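Local coordinates for transposon Tn7 transposition protein tnsA (Escherichia coli, PDB 1T0F) that works with TnsB as the Tn7 transposase, making the 5'-strand DNA breaks with a restriction-enzyme-like active site that binds two magnesium ions, at residues 181-190 against 236-246; 205-216 against 252-262. One frame throughout, in Å; residues are numbered along the deposited sequence.

Interaction 1: residues 181-190 against 236-246; sequences WLYSVKTEEV and RALTANGFIKF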
loop_
_atom_site.group_PDB
_atom_site.type_symbol
_atom_site.label_atom_id
_atom_site.label_comp_id
_atom_site.label_asym_id
_atom_site.label_seq_id
_atom_site.Cartn_x
_atom_site.Cartn_y
_atom_site.Cartn_z
ATOM N N TRP A 181 2.026 2.484 17.093
ATOM C CA TRP A 181 1.054 2.489 18.173
ATOM C C TRP A 181 -0.231 1.763 17.782
ATOM O O TRP A 181 -0.747 0.938 18.536
ATOM C CB TRP A 181 0.742 3.935 18.572
ATOM C CG TRP A 181 -0.303 4.031 19.625
ATOM C CD1 TRP A 181 -0.176 3.707 20.945
ATOM C CD2 TRP A 181 -1.667 4.416 19.432
ATOM N NE1 TRP A 181 -1.386 3.863 21.588
ATOM C CE2 TRP A 181 -2.316 4.298 20.680
ATOM C CE3 TRP A 181 -2.407 4.849 18.320
ATOM C CZ2 TRP A 181 -3.675 4.596 20.851
ATOM C CZ3 TRP A 181 -3.756 5.145 18.489
ATOM C CH2 TRP A 181 -4.375 5.017 19.746
ATOM N N LEU A 182 -0.739 2.062 16.593
ATOM C CA LEU A 182 -1.970 1.456 16.102
ATOM C C LEU A 182 -1.894 -0.027 15.803
ATOM O O LEU A 182 -2.888 -0.733 15.929
ATOM C CB LEU A 182 -2.431 2.147 14.822
ATOM C CG LEU A 182 -3.389 3.324 14.881
ATOM C CD1 LEU A 182 -3.692 3.741 13.453
ATOM C CD2 LEU A 182 -4.677 2.929 15.609
ATOM N N TYR A 183 -0.723 -0.493 15.389
ATOM C CA TYR A 183 -0.561 -1.889 15.016
ATOM C C TYR A 183 0.546 -2.620 15.776
ATOM O O TYR A 183 1.028 -3.656 15.324
ATOM C CB TYR A 183 -0.297 -1.973 13.509
ATOM C CG TYR A 183 -1.380 -1.346 12.653
ATOM C CD1 TYR A 183 -2.480 -2.091 12.223
ATOM C CD2 TYR A 183 -1.312 -0.003 12.283
ATOM C CE1 TYR A 183 -3.486 -1.512 11.446
ATOM C CE2 TYR A 183 -2.311 0.585 11.508
ATOM C CZ TYR A 183 -3.393 -0.173 11.093
ATOM O OH TYR A 183 -4.381 0.406 10.324
ATOM N N SER A 184 0.944 -2.085 16.927
ATOM C CA SER A 184 1.988 -2.709 17.737
ATOM C C SER A 184 1.639 -4.172 17.973
ATOM O O SER A 184 2.505 -5.045 17.936
ATOM C CB SER A 184 2.097 -2.008 19.089
ATOM O OG SER A 184 0.889 -2.156 19.815
ATOM N N VAL A 185 0.359 -4.428 18.225
ATOM C CA VAL A 185 -0.118 -5.782 18.469
ATOM C C VAL A 185 -1.116 -6.211 17.395
ATOM O O VAL A 185 -1.559 -5.399 16.581
ATOM C CB VAL A 185 -0.805 -5.888 19.846
ATOM C CG1 VAL A 185 0.166 -5.476 20.946
ATOM C CG2 VAL A 185 -2.050 -5.012 19.875
ATOM N N LYS A 186 -1.465 -7.493 17.406
ATOM C CA LYS A 186 -2.415 -8.056 16.452
ATOM C C LYS A 186 -3.718 -7.250 16.433
ATOM O O LYS A 186 -4.363 -7.071 17.465
ATOM C CB LYS A 186 -2.703 -9.521 16.810
ATOM C CG LYS A 186 -3.366 -9.740 18.180
ATOM C CD LYS A 186 -2.550 -9.189 19.364
ATOM C CE LYS A 186 -1.198 -9.888 19.544
ATOM N NZ LYS A 186 -0.208 -9.576 18.468
ATOM N N THR A 187 -4.095 -6.769 15.250
ATOM C CA THR A 187 -5.312 -5.974 15.087
ATOM C C THR A 187 -6.548 -6.693 15.622
ATOM O O THR A 187 -6.824 -7.837 15.248
ATOM C CB THR A 187 -5.541 -5.620 13.598
ATOM O OG1 THR A 187 -4.470 -4.788 13.138
ATOM C CG2 THR A 187 -6.862 -4.881 13.413
ATOM N N GLU A 188 -7.292 -6.016 16.494
ATOM C CA GLU A 188 -8.492 -6.603 17.082
ATOM C C GLU A 188 -9.611 -6.818 16.065
ATOM O O GLU A 188 -9.867 -5.967 15.210
ATOM C CB GLU A 188 -9.023 -5.732 18.224
ATOM C CG GLU A 188 -10.237 -6.340 18.918
ATOM C CD GLU A 188 -10.829 -5.445 19.989
ATOM O OE1 GLU A 188 -11.337 -4.358 19.645
ATOM O OE2 GLU A 188 -10.789 -5.831 21.178
ATOM N N GLU A 189 -10.273 -7.965 16.169
ATOM C CA GLU A 189 -11.378 -8.301 15.282
ATOM C C GLU A 189 -12.554 -7.374 15.569
ATOM O O GLU A 189 -12.891 -7.126 16.729
ATOM C CB GLU A 189 -11.806 -9.753 15.497
ATOM C CG GLU A 189 -12.996 -10.165 14.652
ATOM C CD GLU A 189 -12.735 -9.994 13.168
ATOM O OE1 GLU A 189 -11.916 -10.759 12.612
ATOM O OE2 GLU A 189 -13.346 -9.087 12.559
ATOM N N VAL A 190 -13.180 -6.867 14.514
ATOM C CA VAL A 190 -14.311 -5.964 14.670
ATOM C C VAL A 190 -15.635 -6.721 14.783
ATOM O O VAL A 190 -16.106 -7.323 13.820
ATOM C CB VAL A 190 -14.393 -4.966 13.492
ATOM C CG1 VAL A 190 -14.486 -5.722 12.173
ATOM C CG2 VAL A 190 -15.590 -4.044 13.674
ATOM N N ARG A 236 -9.462 2.997 18.737
ATOM C CA ARG A 236 -8.226 2.419 18.243
ATOM C C ARG A 236 -8.504 1.248 17.299
ATOM O O ARG A 236 -7.919 1.167 16.216
ATOM C CB ARG A 236 -7.366 1.956 19.424
ATOM C CG ARG A 236 -5.977 1.468 19.050
ATOM C CD ARG A 236 -5.176 1.130 20.311
ATOM N NE ARG A 236 -3.845 0.610 20.008
ATOM C CZ ARG A 236 -3.618 -0.522 19.346
ATOM N NH1 ARG A 236 -4.634 -1.256 18.916
ATOM N NH2 ARG A 236 -2.373 -0.922 19.116
ATOM N N ALA A 237 -9.400 0.352 17.708
ATOM C CA ALA A 237 -9.737 -0.816 16.897
ATOM C C ALA A 237 -10.420 -0.428 15.588
ATOM O O ALA A 237 -10.105 -0.975 14.524
ATOM C CB ALA A 237 -10.629 -1.772 17.698
ATOM N N LEU A 238 -11.352 0.520 15.657
ATOM C CA LEU A 238 -12.061 0.957 14.459
ATOM C C LEU A 238 -11.118 1.694 13.507
ATOM O O LEU A 238 -11.259 1.605 12.285
ATOM C CB LEU A 238 -13.242 1.857 14.845
ATOM C CG LEU A 238 -14.397 1.127 15.543
ATOM C CD1 LEU A 238 -15.336 2.129 16.225
ATOM C CD2 LEU A 238 -15.143 0.279 14.511
ATOM N N THR A 239 -10.148 2.411 14.067
ATOM C CA THR A 239 -9.193 3.149 13.249
ATOM C C THR A 239 -8.222 2.192 12.550
ATOM O O THR A 239 -7.933 2.349 11.367
ATOM C CB THR A 239 -8.374 4.157 14.093
ATOM O OG1 THR A 239 -9.259 5.101 14.710
ATOM C CG2 THR A 239 -7.405 4.923 13.202
ATOM N N ALA A 240 -7.729 1.199 13.284
ATOM C CA ALA A 240 -6.788 0.225 12.722
ATOM C C ALA A 240 -7.434 -0.551 11.574
ATOM O O ALA A 240 -6.769 -0.920 10.599
ATOM C CB ALA A 240 -6.325 -0.735 13.808
ATOM N N ASN A 241 -8.734 -0.793 11.692
ATOM C CA ASN A 241 -9.470 -1.512 10.663
ATOM C C ASN A 241 -9.893 -0.618 9.505
ATOM O O ASN A 241 -10.430 -1.103 8.507
ATOM C CB ASN A 241 -10.685 -2.203 11.278
ATOM C CG ASN A 241 -10.319 -3.495 11.970
ATOM O OD1 ASN A 241 -10.200 -4.535 11.328
ATOM N ND2 ASN A 241 -10.115 -3.433 13.283
ATOM N N GLY A 242 -9.655 0.686 9.642
ATOM C CA GLY A 242 -9.974 1.618 8.571
ATOM C C GLY A 242 -11.313 2.335 8.602
ATOM O O GLY A 242 -11.543 3.235 7.788
ATOM N N PHE A 243 -12.200 1.943 9.513
ATOM C CA PHE A 243 -13.511 2.580 9.602
ATOM C C PHE A 243 -13.382 4.030 10.051
ATOM O O PHE A 243 -14.248 4.858 9.783
ATOM C CB PHE A 243 -14.416 1.776 10.530
ATOM C CG PHE A 243 -14.734 0.416 9.994
ATOM C CD1 PHE A 243 -15.376 0.282 8.769
ATOM C CD2 PHE A 243 -14.342 -0.728 10.677
ATOM C CE1 PHE A 243 -15.623 -0.971 8.223
ATOM C CE2 PHE A 243 -14.583 -1.993 10.139
ATOM C CZ PHE A 243 -15.225 -2.111 8.908
ATOM N N ILE A 244 -12.278 4.326 10.723
ATOM C CA ILE A 244 -11.989 5.676 11.161
ATOM C C ILE A 244 -10.614 6.025 10.611
ATOM O O ILE A 244 -9.683 5.228 10.720
ATOM C CB ILE A 244 -11.930 5.781 12.701
ATOM C CG1 ILE A 244 -13.295 5.437 13.300
ATOM C CG2 ILE A 244 -11.505 7.193 13.121
ATOM C CD1 ILE A 244 -13.290 5.415 14.824
ATOM N N LYS A 245 -10.495 7.190 9.985
ATOM C CA LYS A 245 -9.205 7.636 9.485
ATOM C C LYS A 245 -8.926 8.976 10.165
ATOM O O LYS A 245 -9.853 9.667 10.596
ATOM C CB LYS A 245 -9.202 7.764 7.960
ATOM C CG LYS A 245 -10.327 8.569 7.381
ATOM C CD LYS A 245 -10.586 8.185 5.922
ATOM C CE LYS A 245 -9.587 8.799 4.963
ATOM N NZ LYS A 245 -9.974 8.537 3.533
ATOM N N PHE A 246 -7.654 9.331 10.285
ATOM C CA PHE A 246 -7.299 10.574 10.960
ATOM C C PHE A 246 -6.114 11.254 10.291
ATOM O O PHE A 246 -5.643 10.804 9.253
ATOM C CB PHE A 246 -6.963 10.282 12.423
ATOM C CG PHE A 246 -5.753 9.396 12.608
ATOM C CD1 PHE A 246 -5.816 8.033 12.326
ATOM C CD2 PHE A 246 -4.552 9.928 13.075
ATOM C CE1 PHE A 246 -4.694 7.207 12.509
ATOM C CE2 PHE A 246 -3.431 9.118 13.262
ATOM C CZ PHE A 246 -3.500 7.752 12.979
#

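Interaction 2: residues 205-216 against 252-262; sequences LQEKGDENIINV and FRANKCADLCI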
loop_
_atom_site.group_PDB
_atom_site.type_symbol
_atom_site.label_atom_id
_atom_site.label_comp_id
_atom_site.label_asym_id
_atom_site.label_seq_id
_atom_site.Cartn_x
_atom_site.Cartn_y
_atom_site.Cartn_z
ATOM N N LEU A 205 -17.755 12.860 18.586
ATOM C CA LEU A 205 -16.600 13.477 17.954
ATOM C C LEU A 205 -16.998 14.718 17.165
ATOM O O LEU A 205 -16.226 15.667 17.051
ATOM C CB LEU A 205 -15.905 12.461 17.039
ATOM C CG LEU A 205 -14.945 11.494 17.744
ATOM C CD1 LEU A 205 -15.559 10.953 19.019
ATOM C CD2 LEU A 205 -14.587 10.365 16.795
ATOM N N GLN A 206 -18.213 14.699 16.632
ATOM C CA GLN A 206 -18.742 15.808 15.851
ATOM C C GLN A 206 -18.884 17.079 16.698
ATOM O O GLN A 206 -18.416 18.150 16.310
ATOM C CB GLN A 206 -20.100 15.405 15.268
ATOM C CG GLN A 206 -20.771 16.448 14.400
ATOM C CD GLN A 206 -22.108 15.965 13.860
ATOM O OE1 GLN A 206 -22.170 15.012 13.077
ATOM N NE2 GLN A 206 -23.188 16.615 14.285
ATOM N N GLU A 207 -19.521 16.969 17.859
ATOM C CA GLU A 207 -19.693 18.149 18.703
ATOM C C GLU A 207 -18.421 18.554 19.448
ATOM O O GLU A 207 -18.198 19.739 19.694
ATOM C CB GLU A 207 -20.843 17.949 19.695
ATOM C CG GLU A 207 -20.639 16.861 20.726
ATOM C CD GLU A 207 -21.705 16.897 21.811
ATOM O OE1 GLU A 207 -22.904 16.783 21.477
ATOM O OE2 GLU A 207 -21.343 17.044 23.001
ATOM N N LYS A 208 -17.587 17.580 19.802
ATOM C CA LYS A 208 -16.340 17.868 20.506
ATOM C C LYS A 208 -15.229 18.111 19.482
ATOM O O LYS A 208 -14.041 18.001 19.794
ATOM C CB LYS A 208 -15.965 16.692 21.415
ATOM C CG LYS A 208 -17.038 16.310 22.429
ATOM C CD LYS A 208 -17.196 17.365 23.508
ATOM C CE LYS A 208 -18.336 17.019 24.466
ATOM N NZ LYS A 208 -18.152 15.690 25.119
ATOM N N GLY A 209 -15.636 18.453 18.264
ATOM C CA GLY A 209 -14.702 18.692 17.177
ATOM C C GLY A 209 -13.445 19.482 17.488
ATOM O O GLY A 209 -12.374 19.181 16.960
ATOM N N ASP A 210 -13.559 20.493 18.343
ATOM C CA ASP A 210 -12.403 21.318 18.674
ATOM C C ASP A 210 -11.527 20.758 19.787
ATOM O O ASP A 210 -10.458 21.300 20.062
ATOM C CB ASP A 210 -12.853 22.730 19.068
ATOM C CG ASP A 210 -13.487 23.482 17.918
ATOM O OD1 ASP A 210 -12.829 23.620 16.861
ATOM O OD2 ASP A 210 -14.642 23.939 18.072
ATOM N N GLU A 211 -11.965 19.679 20.425
ATOM C CA GLU A 211 -11.193 19.108 21.520
ATOM C C GLU A 211 -10.269 17.951 21.148
ATOM O O GLU A 211 -10.469 17.271 20.139
ATOM C CB GLU A 211 -12.143 18.697 22.653
ATOM C CG GLU A 211 -12.859 19.901 23.273
ATOM C CD GLU A 211 -13.813 19.534 24.400
ATOM O OE1 GLU A 211 -13.365 18.930 25.399
ATOM O OE2 GLU A 211 -15.014 19.862 24.290
ATOM N N ASN A 212 -9.243 17.752 21.973
ATOM C CA ASN A 212 -8.255 16.697 21.774
ATOM C C ASN A 212 -8.908 15.321 21.902
ATOM O O ASN A 212 -9.649 15.059 22.849
ATOM C CB ASN A 212 -7.120 16.860 22.794
ATOM C CG ASN A 212 -6.138 15.708 22.772
ATOM O OD1 ASN A 212 -6.345 14.686 23.425
ATOM N ND2 ASN A 212 -5.064 15.865 22.009
ATOM N N ILE A 213 -8.618 14.438 20.947
ATOM C CA ILE A 213 -9.213 13.103 20.930
ATOM C C ILE A 213 -8.998 12.251 22.180
ATOM O O ILE A 213 -9.909 11.547 22.608
ATOM C CB ILE A 213 -8.735 12.300 19.682
ATOM C CG1 ILE A 213 -9.426 10.936 19.636
ATOM C CG2 ILE A 213 -7.233 12.118 19.721
ATOM C CD1 ILE A 213 -10.927 11.017 19.502
ATOM N N ILE A 214 -7.805 12.296 22.766
ATOM C CA ILE A 214 -7.540 11.494 23.957
ATOM C C ILE A 214 -8.348 12.021 25.148
ATOM O O ILE A 214 -8.928 11.242 25.909
ATOM C CB ILE A 214 -6.036 11.496 24.311
ATOM C CG1 ILE A 214 -5.209 11.093 23.082
ATOM C CG2 ILE A 214 -5.775 10.531 25.460
ATOM C CD1 ILE A 214 -5.579 9.734 22.496
ATOM N N ASN A 215 -8.392 13.341 25.300
ATOM C CA ASN A 215 -9.151 13.944 26.393
ATOM C C ASN A 215 -10.619 13.552 26.273
ATOM O O ASN A 215 -11.238 13.120 27.246
ATOM C CB ASN A 215 -9.022 15.469 26.367
ATOM C CG ASN A 215 -7.638 15.939 26.746
ATOM O OD1 ASN A 215 -6.874 15.207 27.375
ATOM N ND2 ASN A 215 -7.309 17.172 26.378
ATOM N N VAL A 216 -11.170 13.687 25.069
ATOM C CA VAL A 216 -12.563 13.335 24.836
ATOM C C VAL A 216 -12.858 11.874 25.173
ATOM O O VAL A 216 -13.854 11.583 25.838
ATOM C CB VAL A 216 -12.979 13.617 23.373
ATOM C CG1 VAL A 216 -14.371 13.059 23.112
ATOM C CG2 VAL A 216 -12.971 15.113 23.115
ATOM N N PHE A 252 -1.337 10.701 16.637
ATOM C CA PHE A 252 -2.750 10.465 16.903
ATOM C C PHE A 252 -3.183 11.149 18.199
ATOM O O PHE A 252 -4.238 11.768 18.251
ATOM C CB PHE A 252 -3.032 8.956 16.977
ATOM C CG PHE A 252 -4.472 8.615 17.266
ATOM C CD1 PHE A 252 -4.957 8.629 18.575
ATOM C CD2 PHE A 252 -5.349 8.302 16.227
ATOM C CE1 PHE A 252 -6.299 8.339 18.848
ATOM C CE2 PHE A 252 -6.692 8.012 16.485
ATOM C CZ PHE A 252 -7.168 8.031 17.803
ATOM N N ARG A 253 -2.354 11.056 19.233
ATOM C CA ARG A 253 -2.688 11.654 20.528
ATOM C C ARG A 253 -2.856 13.169 20.435
ATOM O O ARG A 253 -3.459 13.789 21.313
ATOM C CB ARG A 253 -1.595 11.333 21.550
ATOM C CG ARG A 253 -0.360 12.198 21.389
ATOM C CD ARG A 253 0.748 11.772 22.319
ATOM N NE ARG A 253 1.278 10.468 21.944
ATOM C CZ ARG A 253 2.342 9.910 22.508
ATOM N NH1 ARG A 253 2.988 10.549 23.474
ATOM N NH2 ARG A 253 2.761 8.720 22.100
ATOM N N ALA A 254 -2.322 13.759 19.370
ATOM C CA ALA A 254 -2.398 15.201 19.156
ATOM C C ALA A 254 -3.548 15.609 18.231
ATOM O O ALA A 254 -3.799 16.795 18.022
ATOM C CB ALA A 254 -1.073 15.702 18.596
ATOM N N ASN A 255 -4.244 14.628 17.668
ATOM C CA ASN A 255 -5.361 14.927 16.775
ATOM C C ASN A 255 -6.547 15.489 17.547
ATOM O O ASN A 255 -6.799 15.091 18.679
ATOM C CB ASN A 255 -5.835 13.657 16.056
ATOM C CG ASN A 255 -5.107 13.405 14.750
ATOM O OD1 ASN A 255 -5.733 13.294 13.698
ATOM N ND2 ASN A 255 -3.789 13.298 14.812
ATOM N N LYS A 256 -7.269 16.418 16.928
ATOM C CA LYS A 256 -8.475 16.960 17.530
ATOM C C LYS A 256 -9.573 16.060 16.983
ATOM O O LYS A 256 -9.371 15.389 15.971
ATOM C CB LYS A 256 -8.715 18.405 17.090
ATOM C CG LYS A 256 -7.720 19.388 17.675
ATOM C CD LYS A 256 -8.078 20.820 17.310
ATOM C CE LYS A 256 -7.086 21.788 17.928
ATOM N NZ LYS A 256 -5.690 21.461 17.515
ATOM N N CYS A 257 -10.727 16.039 17.638
ATOM C CA CYS A 257 -11.824 15.188 17.194
ATOM C C CYS A 257 -12.275 15.458 15.762
ATOM O O CYS A 257 -12.726 14.541 15.060
ATOM C CB CYS A 257 -13.003 15.317 18.160
ATOM S SG CYS A 257 -12.632 14.662 19.807
ATOM N N ALA A 258 -12.148 16.707 15.322
ATOM C CA ALA A 258 -12.544 17.070 13.970
ATOM C C ALA A 258 -11.588 16.464 12.943
ATOM O O ALA A 258 -11.914 16.405 11.757
ATOM C CB ALA A 258 -12.575 18.583 13.816
ATOM N N ASP A 259 -10.409 16.030 13.394
ATOM C CA ASP A 259 -9.430 15.419 12.490
ATOM C C ASP A 259 -9.805 13.984 12.144
ATOM O O ASP A 259 -9.241 13.393 11.225
ATOM C CB ASP A 259 -8.026 15.411 13.104
ATOM C CG ASP A 259 -7.399 16.787 13.155
ATOM O OD1 ASP A 259 -7.518 17.536 12.163
ATOM O OD2 ASP A 259 -6.766 17.112 14.181
ATOM N N LEU A 260 -10.736 13.409 12.891
ATOM C CA LEU A 260 -11.145 12.041 12.618
ATOM C C LEU A 260 -12.333 12.000 11.677
ATOM O O LEU A 260 -13.283 12.770 11.825
ATOM C CB LEU A 260 -11.498 11.304 13.914
ATOM C CG LEU A 260 -10.330 10.662 14.668
ATOM C CD1 LEU A 260 -9.335 11.721 15.110
ATOM C CD2 LEU A 260 -10.866 9.903 15.861
ATOM N N CYS A 261 -12.259 11.113 10.695
ATOM C CA CYS A 261 -13.337 10.937 9.733
ATOM C C CYS A 261 -13.906 9.556 10.023
ATOM O O CYS A 261 -13.189 8.555 9.949
ATOM C CB CYS A 261 -12.800 10.996 8.303
ATOM S SG CYS A 261 -14.079 10.797 7.043
ATOM N N ILE A 262 -15.188 9.509 10.371
ATOM C CA ILE A 262 -15.845 8.255 10.699
ATOM C C ILE A 262 -16.831 7.853 9.624
ATOM O O ILE A 262 -17.686 8.642 9.225
ATOM C CB ILE A 262 -16.593 8.356 12.039
ATOM C CG1 ILE A 262 -15.604 8.690 13.157
ATOM C CG2 ILE A 262 -17.310 7.048 12.332
ATOM C CD1 ILE A 262 -16.233 8.757 14.531
#

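Interaction 1: residues 181-190 against 236-246
Asn241 ND2 donates to Glu188 O at 3.2 Å, nearly straight down the carbonyl axis, and its second N-H goes to Ala237 O at 2.8 Å; both acceptors lie close to the amide plane, which fixes the rotation of the group. Ala237 O also takes the backbone N-H of Asn241, on the opposite face of its carbonyl plane. A leucine in place of Asn241 would probably leave Glu188 O without this donor and let the loop drift from the helix. One residue back, Tyr183 OH donates to Ala240 O at 2.7 Å, while Tyr183 CE1 packs against Ala240 CB. At the far end Arg236, extended as far as NE, lays CD over one face of the Trp181 six-membered ring, 4.2 Å from its centroid, and turns NH2 to Trp181 O in a weak, bent bond. Leu182 CD1 meets the edge of the Phe246 ring at CE1, 3.7 Å away. Gly242, with positive phi, closes helix 230-240 in a Schellman motif. The whole is a helix C-terminus docked on the end of helix 173-183 and the loop after it, within the TnsA C-terminal family region.

Interaction 2: residues 205-216 against 252-262
Cys257 points its side chain into the bend between helices 198-207 and 213-223, where SG lies 3.4 Å from Val216 CG2 and CB packs on the CB of Leu205. Ile213 enters beside it: with CG1 trans to the backbone N (chi1 -177°), its CD1 reaches both Cys257 SG and Leu260 CD2, crossing the leucine at about a right angle. Its other branch, CG2, meets Phe252 CE1 at 4.0 Å as the two side chains pass at a slant. Ile214 approaches the same ring from its edge, CD1 to CE1. The bend itself is a type I beta turn, Lys208 to Glu211, followed by an N-cap: Asn212 OD1 accepts from Asn215 N in the carbonyl plane, with a weaker bond from Ile214 N, while its ND2 turns to Arg253 O at 2.7 Å. One amide thus caps helix 213-223 and ties it to the 3-10 segment 252-254. Asn212 and Lys256 form a single beta bridge, with Ile213 N bound to Asn255 O at 3.0 Å and Cys257 N to Glu211 O at 2.8 Å. Ala258 N bonds to Gly209 O. Leu205 CD2 touches Leu260 CD2 at 3.9 Å and packs against Ile262, which lies across it.

The two contacts lie about 16 Å apart, centre to centre, on the same side of the chain's centre, and their segments alternate along the sequence: 181-190, 205-216, 236-246, 252-262. The chain between the paired segments of each thus contains a segment of the other, and the two interlock. Strand 244-245 of interaction 1 pairs antiparallel with strand 261-262 of interaction 2, Lys245 O lying 2.8 Å from Cys261 N, a probable hydrogen bond. Phe252 also meets both Trp181 and Phe246. This shared sheet and aromatic packing join the contacts into one continuous part of the fold. In interaction 1 the side chain of Tyr183 is about 11 Å from that of the active-site Glu66, whereas interaction 2 lies away from the annotated sites.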